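PDB 3F9S: putative polyketide cyclase from Acidithiobacillus ferrooxidans, which is of unproven function but belongs to the SnoaL-like polyketide cyclases of the NTF2 clan and probably acts on a small molecule in the pocket of its cone-shaped fold. Local coordinates for residues G23-S28 with G55-V60; F67-F72 with T91-E96. One frame throughout, in Å; residues are numbered along the deposited sequence.

Contact 1. Residues G23-S28 with G55-V60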
loop_
_atom_site.group_PDB
_atom_site.type_symbol
_atom_site.label_atom_id
_atom_site.label_comp_id
_atom_site.label_asym_id
_atom_site.label_seq_id
_atom_site.Cartn_x
_atom_site.Cartn_y
_atom_site.Cartn_z
ATOM N N GLY A 23 13.179 12.253 12.622
ATOM C CA GLY A 23 12.466 13.482 12.936
ATOM C C GLY A 23 13.232 14.753 12.666
ATOM O O GLY A 23 12.967 15.773 13.313
ATOM N N ASN A 24 14.165 14.703 11.714
ATOM C CA ASN A 24 14.927 15.861 11.310
ATOM C C ASN A 24 13.996 16.550 10.309
ATOM O O ASN A 24 14.183 16.461 9.103
ATOM C CB ASN A 24 16.280 15.476 10.714
ATOM C CG ASN A 24 17.136 16.677 10.360
ATOM O OD1 ASN A 24 16.676 17.826 10.366
ATOM N ND2 ASN A 24 18.395 16.406 10.014
ATOM N N ILE A 25 13.035 17.287 10.856
ATOM C CA ILE A 25 11.966 17.914 10.071
ATOM C C ILE A 25 12.533 18.859 9.013
ATOM O O ILE A 25 12.104 18.836 7.866
ATOM C CB ILE A 25 10.963 18.719 10.942
ATOM C CG1 ILE A 25 10.383 17.904 12.103
ATOM C CG2 ILE A 25 9.811 19.223 10.084
ATOM C CD1 ILE A 25 9.733 16.630 11.711
ATOM N N GLU A 26 13.512 19.659 9.420
ATOM C CA GLU A 26 14.146 20.648 8.543
ATOM C C GLU A 26 14.940 20.037 7.388
ATOM O O GLU A 26 15.116 20.695 6.367
ATOM C CB GLU A 26 14.967 21.650 9.364
ATOM C CG GLU A 26 14.132 22.395 10.442
ATOM C CD GLU A 26 12.875 23.063 9.870
ATOM O OE1 GLU A 26 13.029 23.794 8.875
ATOM O OE2 GLU A 26 11.745 22.847 10.389
ATOM N N ALA A 27 15.361 18.775 7.513
ATOM C CA ALA A 27 15.995 18.051 6.403
ATOM C C ALA A 27 15.059 17.920 5.203
ATOM O O ALA A 27 15.534 17.670 4.097
ATOM C CB ALA A 27 16.488 16.681 6.831
ATOM N N SER A 28 13.745 18.062 5.414
ATOM C CA SER A 28 12.763 18.139 4.317
ATOM C C SER A 28 13.159 19.148 3.249
ATOM O O SER A 28 12.871 18.947 2.085
ATOM C CB SER A 28 11.392 18.534 4.848
ATOM O OG SER A 28 10.968 17.607 5.833
ATOM N N GLY A 55 4.370 23.521 4.548
ATOM C CA GLY A 55 3.183 22.688 4.765
ATOM C C GLY A 55 3.568 21.235 4.931
ATOM O O GLY A 55 3.040 20.562 5.807
ATOM N N TYR A 56 4.491 20.773 4.095
ATOM C CA TYR A 56 5.039 19.422 4.212
ATOM C C TYR A 56 5.622 19.196 5.612
ATOM O O TYR A 56 5.331 18.184 6.266
ATOM C CB TYR A 56 6.125 19.191 3.165
ATOM C CG TYR A 56 6.633 17.798 3.209
ATOM C CD1 TYR A 56 7.677 17.451 4.070
ATOM C CD2 TYR A 56 6.013 16.796 2.484
ATOM C CE1 TYR A 56 8.114 16.187 4.162
ATOM C CE2 TYR A 56 6.456 15.498 2.578
ATOM C CZ TYR A 56 7.500 15.213 3.415
ATOM O OH TYR A 56 7.921 13.937 3.491
ATOM N N LYS A 57 6.438 20.150 6.064
ATOM C CA LYS A 57 7.082 20.036 7.373
ATOM C C LYS A 57 6.051 20.025 8.489
ATOM O O LYS A 57 6.218 19.291 9.444
ATOM C CB LYS A 57 8.131 21.121 7.571
ATOM C CG LYS A 57 9.353 20.865 6.739
ATOM C CD LYS A 57 10.500 21.803 7.033
ATOM C CE LYS A 57 10.361 23.148 6.450
ATOM N NZ LYS A 57 11.677 23.885 6.563
ATOM N N GLU A 58 4.973 20.800 8.349
ATOM C CA GLU A 58 3.907 20.786 9.349
ATOM C C GLU A 58 3.265 19.417 9.419
ATOM O O GLU A 58 3.017 18.914 10.509
ATOM C CB GLU A 58 2.848 21.864 9.099
ATOM C CG GLU A 58 3.370 23.272 9.255
ATOM C CD GLU A 58 3.949 23.590 10.612
ATOM O OE1 GLU A 58 3.483 23.035 11.629
ATOM O OE2 GLU A 58 4.852 24.445 10.654
ATOM N N ARG A 59 3.066 18.786 8.269
ATOM C CA ARG A 59 2.497 17.454 8.255
ATOM C C ARG A 59 3.445 16.473 8.926
ATOM O O ARG A 59 3.000 15.625 9.693
ATOM C CB ARG A 59 2.143 17.046 6.846
ATOM C CG ARG A 59 1.789 15.601 6.685
ATOM C CD ARG A 59 1.320 15.387 5.306
ATOM N NE ARG A 59 1.012 13.977 5.099
ATOM C CZ ARG A 59 1.919 13.029 4.895
ATOM N NH1 ARG A 59 3.215 13.291 4.841
ATOM N NH2 ARG A 59 1.515 11.780 4.714
ATOM N N VAL A 60 4.739 16.591 8.648
ATOM C CA VAL A 60 5.713 15.719 9.315
ATOM C C VAL A 60 5.616 15.896 10.820
ATOM O O VAL A 60 5.550 14.909 11.553
ATOM C CB VAL A 60 7.157 15.965 8.894
ATOM C CG1 VAL A 60 8.068 14.903 9.578
ATOM C CG2 VAL A 60 7.298 15.880 7.390
#
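Ile25 and Lys57 bring the two backbones together, their CA atoms 6.0 Å apart, where the 3-10 turn 25-27 lies against the helical residues 55-60. Two branches of Ile25 divide the helix surface between them. CG2, set anti to the backbone N by a chi1 of -53°, rests on CB of Lys57, while the longer CG1 arm carries CD1 on to Val60, where it meets CG1 at 3.2 Å, tighter than usual for two methyl groups. Valine, with its methyls close to the backbone, fills the spot facing this arm.

Lys57 works along its whole length. Its CG packs on CB of Ser28, CG and CD both run past the carbonyl O of Ile25, and a bend at chi3 (-77°) turns the ammonium to Glu26, where NZ bonds OE1 at 2.7 Å on the syn side, 34° out of the carboxylate plane. Asp29 gives this lysine a second salt bridge.

In the NTF2-like fold, this joins the connection after helix 8-21 to helix 53-66. Ser28, small enough to sit beside an aromatic ring, has OG near the plane of the Tyr56 ring at its edge, 3.6 Å from CE1. Its hydroxyl donates to O of Ile25 (2.6 Å), which also accepts from N of Ser28, so two bonds hold that carbonyl. The Tyr56 OH accepts from NE1 of Trp20 in helix 8-21.

Contact 2. Residues F67-F72 with T91-E96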
loop_
_atom_site.group_PDB
_atom_site.type_symbol
_atom_site.label_atom_id
_atom_site.label_comp_id
_atom_site.label_asym_id
_atom_site.label_seq_id
_atom_site.Cartn_x
_atom_site.Cartn_y
_atom_site.Cartn_z
ATOM N N PHE A 67 3.642 9.421 17.095
ATOM C CA PHE A 67 4.551 8.326 17.427
ATOM C C PHE A 67 5.956 8.872 17.251
ATOM O O PHE A 67 6.579 8.623 16.214
ATOM C CB PHE A 67 4.287 7.176 16.473
ATOM C CG PHE A 67 2.932 6.581 16.623
ATOM C CD1 PHE A 67 2.689 5.624 17.597
ATOM C CD2 PHE A 67 1.884 6.977 15.791
ATOM C CE1 PHE A 67 1.423 5.055 17.750
ATOM C CE2 PHE A 67 0.612 6.414 15.930
ATOM C CZ PHE A 67 0.386 5.445 16.904
ATOM N N PRO A 68 6.448 9.631 18.254
ATOM C CA PRO A 68 7.731 10.322 18.124
ATOM C C PRO A 68 8.980 9.483 17.926
ATOM O O PRO A 68 9.938 10.000 17.359
ATOM C CB PRO A 68 7.808 11.189 19.380
ATOM C CG PRO A 68 6.891 10.582 20.346
ATOM C CD PRO A 68 5.820 9.895 19.560
ATOM N N ASP A 69 8.965 8.216 18.335
ATOM C CA ASP A 69 10.121 7.338 18.117
ATOM C C ASP A 69 9.915 6.415 16.921
ATOM O O ASP A 69 10.649 5.434 16.777
ATOM C CB ASP A 69 10.440 6.538 19.380
ATOM C CG ASP A 69 9.458 5.421 19.658
ATOM O OD1 ASP A 69 8.413 5.285 18.977
ATOM O OD2 ASP A 69 9.776 4.638 20.567
ATOM N N GLN A 70 8.937 6.720 16.065
ATOM C CA GLN A 70 8.647 5.874 14.922
ATOM C C GLN A 70 9.850 5.706 14.018
ATOM O O GLN A 70 10.645 6.628 13.854
ATOM C CB GLN A 70 7.462 6.392 14.107
ATOM C CG GLN A 70 7.673 7.699 13.380
ATOM C CD GLN A 70 6.389 8.214 12.780
ATOM O OE1 GLN A 70 6.092 7.929 11.628
ATOM N NE2 GLN A 70 5.590 8.902 13.575
ATOM N N CYS A 71 9.966 4.518 13.432
ATOM C CA CYS A 71 11.090 4.204 12.589
ATOM C C CYS A 71 10.568 3.420 11.408
ATOM O O CYS A 71 9.829 2.467 11.589
ATOM C CB CYS A 71 12.126 3.374 13.344
ATOM S SG CYS A 71 13.635 3.254 12.387
ATOM N N PHE A 72 10.942 3.863 10.220
ATOM C CA PHE A 72 10.594 3.199 8.968
ATOM C C PHE A 72 11.756 2.305 8.598
ATOM O O PHE A 72 12.911 2.700 8.727
ATOM C CB PHE A 72 10.359 4.203 7.869
ATOM C CG PHE A 72 9.106 4.978 8.051
ATOM C CD1 PHE A 72 9.054 6.020 8.974
ATOM C CD2 PHE A 72 7.970 4.659 7.327
ATOM C CE1 PHE A 72 7.879 6.742 9.157
ATOM C CE2 PHE A 72 6.798 5.375 7.496
ATOM C CZ PHE A 72 6.753 6.433 8.396
ATOM N N THR A 91 7.808 0.742 13.048
ATOM C CA THR A 91 7.674 0.418 14.437
ATOM C C THR A 91 7.668 1.730 15.179
ATOM O O THR A 91 8.311 2.680 14.751
ATOM C CB THR A 91 8.845 -0.449 14.922
ATOM O OG1 THR A 91 10.069 0.266 14.738
ATOM C CG2 THR A 91 8.900 -1.760 14.128
ATOM N N ALA A 92 6.910 1.768 16.255
ATOM C CA ALA A 92 6.833 2.942 17.122
ATOM C C ALA A 92 6.305 2.460 18.450
ATOM O O ALA A 92 5.651 1.425 18.517
ATOM C CB ALA A 92 5.907 3.959 16.522
ATOM N N THR A 93 6.652 3.184 19.503
ATOM C CA THR A 93 6.198 2.896 20.852
ATOM C C THR A 93 4.915 3.682 21.023
ATOM O O THR A 93 4.846 4.837 20.595
ATOM C CB THR A 93 7.210 3.402 21.895
ATOM O OG1 THR A 93 8.495 2.853 21.599
ATOM C CG2 THR A 93 6.805 2.988 23.283
ATOM N N HIS A 94 3.918 3.065 21.647
ATOM C CA HIS A 94 2.640 3.726 21.912
ATOM C C HIS A 94 2.827 4.484 23.228
ATOM O O HIS A 94 2.381 4.024 24.280
ATOM C CB HIS A 94 1.510 2.687 21.963
ATOM C CG HIS A 94 0.160 3.262 22.248
ATOM N ND1 HIS A 94 -0.804 2.567 22.944
ATOM C CD2 HIS A 94 -0.367 4.481 21.982
ATOM C CE1 HIS A 94 -1.883 3.320 23.060
ATOM N NE2 HIS A 94 -1.645 4.486 22.487
ATOM N N LYS A 95 3.499 5.634 23.151
ATOM C CA LYS A 95 3.818 6.451 24.339
ATOM C C LYS A 95 3.190 7.853 24.403
ATOM O O LYS A 95 3.337 8.544 25.421
ATOM C CB LYS A 95 5.333 6.497 24.565
ATOM C CG LYS A 95 6.145 7.181 23.491
ATOM C CD LYS A 95 7.625 7.060 23.833
ATOM C CE LYS A 95 8.469 7.940 22.945
ATOM N NZ LYS A 95 8.238 7.634 21.512
ATOM N N GLU A 96 2.500 8.261 23.339
ATOM C CA GLU A 96 1.718 9.494 23.315
ATOM C C GLU A 96 0.252 9.078 23.361
ATOM O O GLU A 96 -0.119 8.023 22.828
ATOM C CB GLU A 96 1.994 10.311 22.051
ATOM C CG GLU A 96 3.366 10.980 22.038
ATOM C CD GLU A 96 3.493 12.199 22.950
ATOM O OE1 GLU A 96 2.498 12.640 23.570
ATOM O OE2 GLU A 96 4.618 12.735 23.032
HETATM O O HOH W 1 10.628 2.729 16.628
HETATM O O HOH W 2 6.356 6.604 19.514
HETATM O O HOH W 3 10.874 -0.112 11.783
#
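Cys71 and Thr91 form an antiparallel hydrogen-bonded pair, with N of Cys71 2.8 Å from O of Thr91 and N of Thr91 3.0 Å from O of Cys71, at the open end of the hairpin made by strands 71-80 and 83-93. O of Thr91 also receives a CA-H...O contact from Gln70.

Before the strand, a type I turn from Phe67 to Gln70 swings Asp69 over the partner chain. Its chi1 of 74° places CG between the backbone N and the carbonyl carbon, and the Asp69 side chain crosses that of Thr93 at about a right angle. OD1 takes N-H of Thr93 on its syn lone pair at 2.8 Å, nearly straight at 174°, while OD2 accepts from OG1 of the same threonine at a very short 2.4 Å. A threonine suits this place because backbone and hydroxyl can both donate to one carboxylate. Lys95 curls back and makes a long salt bridge, NZ 3.5 Å from OD1 of Asp69, its tip meeting CG of Pro68. A water joins OD1 of Asp69 to O of Thr93.

Ala92, small enough to let the chains come close, puts its methyl on CB of Phe67 (3.6 Å) and beside CB of Gln70. The Gln70 amide folds back to the turn: NE2 donates to O of Phe67, which N of Gln70 reaches from the opposite face, and OE1 accepts from NE1 of Trp90.

Were Asp69 cut back to an alanine, N and OG1 of Thr93 would probably lose these acceptors and the Lys95 ammonium this counter-charge. One carboxylate thus continues the cross-strand pairing beyond the last backbone bridge, and the nearby lysine would be expected to favour the ionised carboxylate.

Overall arrangement
Contact 1 is partly buried and contact 2 lies at the surface, their centres about 16 Å apart and their nearest atoms about 6 Å apart, without touching. They follow in series along the chain: helix 53-66, held in contact 1, leads into the turn that opens strand 71-80 in contact 2. Helix 8-21 borders both, touching Ser28, Tyr56 and Val60 in the first and Cys71 and Phe72 in the second. Contact 1 joins a connecting turn to a helix, with methyl packing inside and a salt bridge outside. Contact 2 joins the turn and first residues of strand 71-80 to the end of strand 83-93 and the residues just beyond, where backbone bonds, a carboxylate and ordered waters predominate.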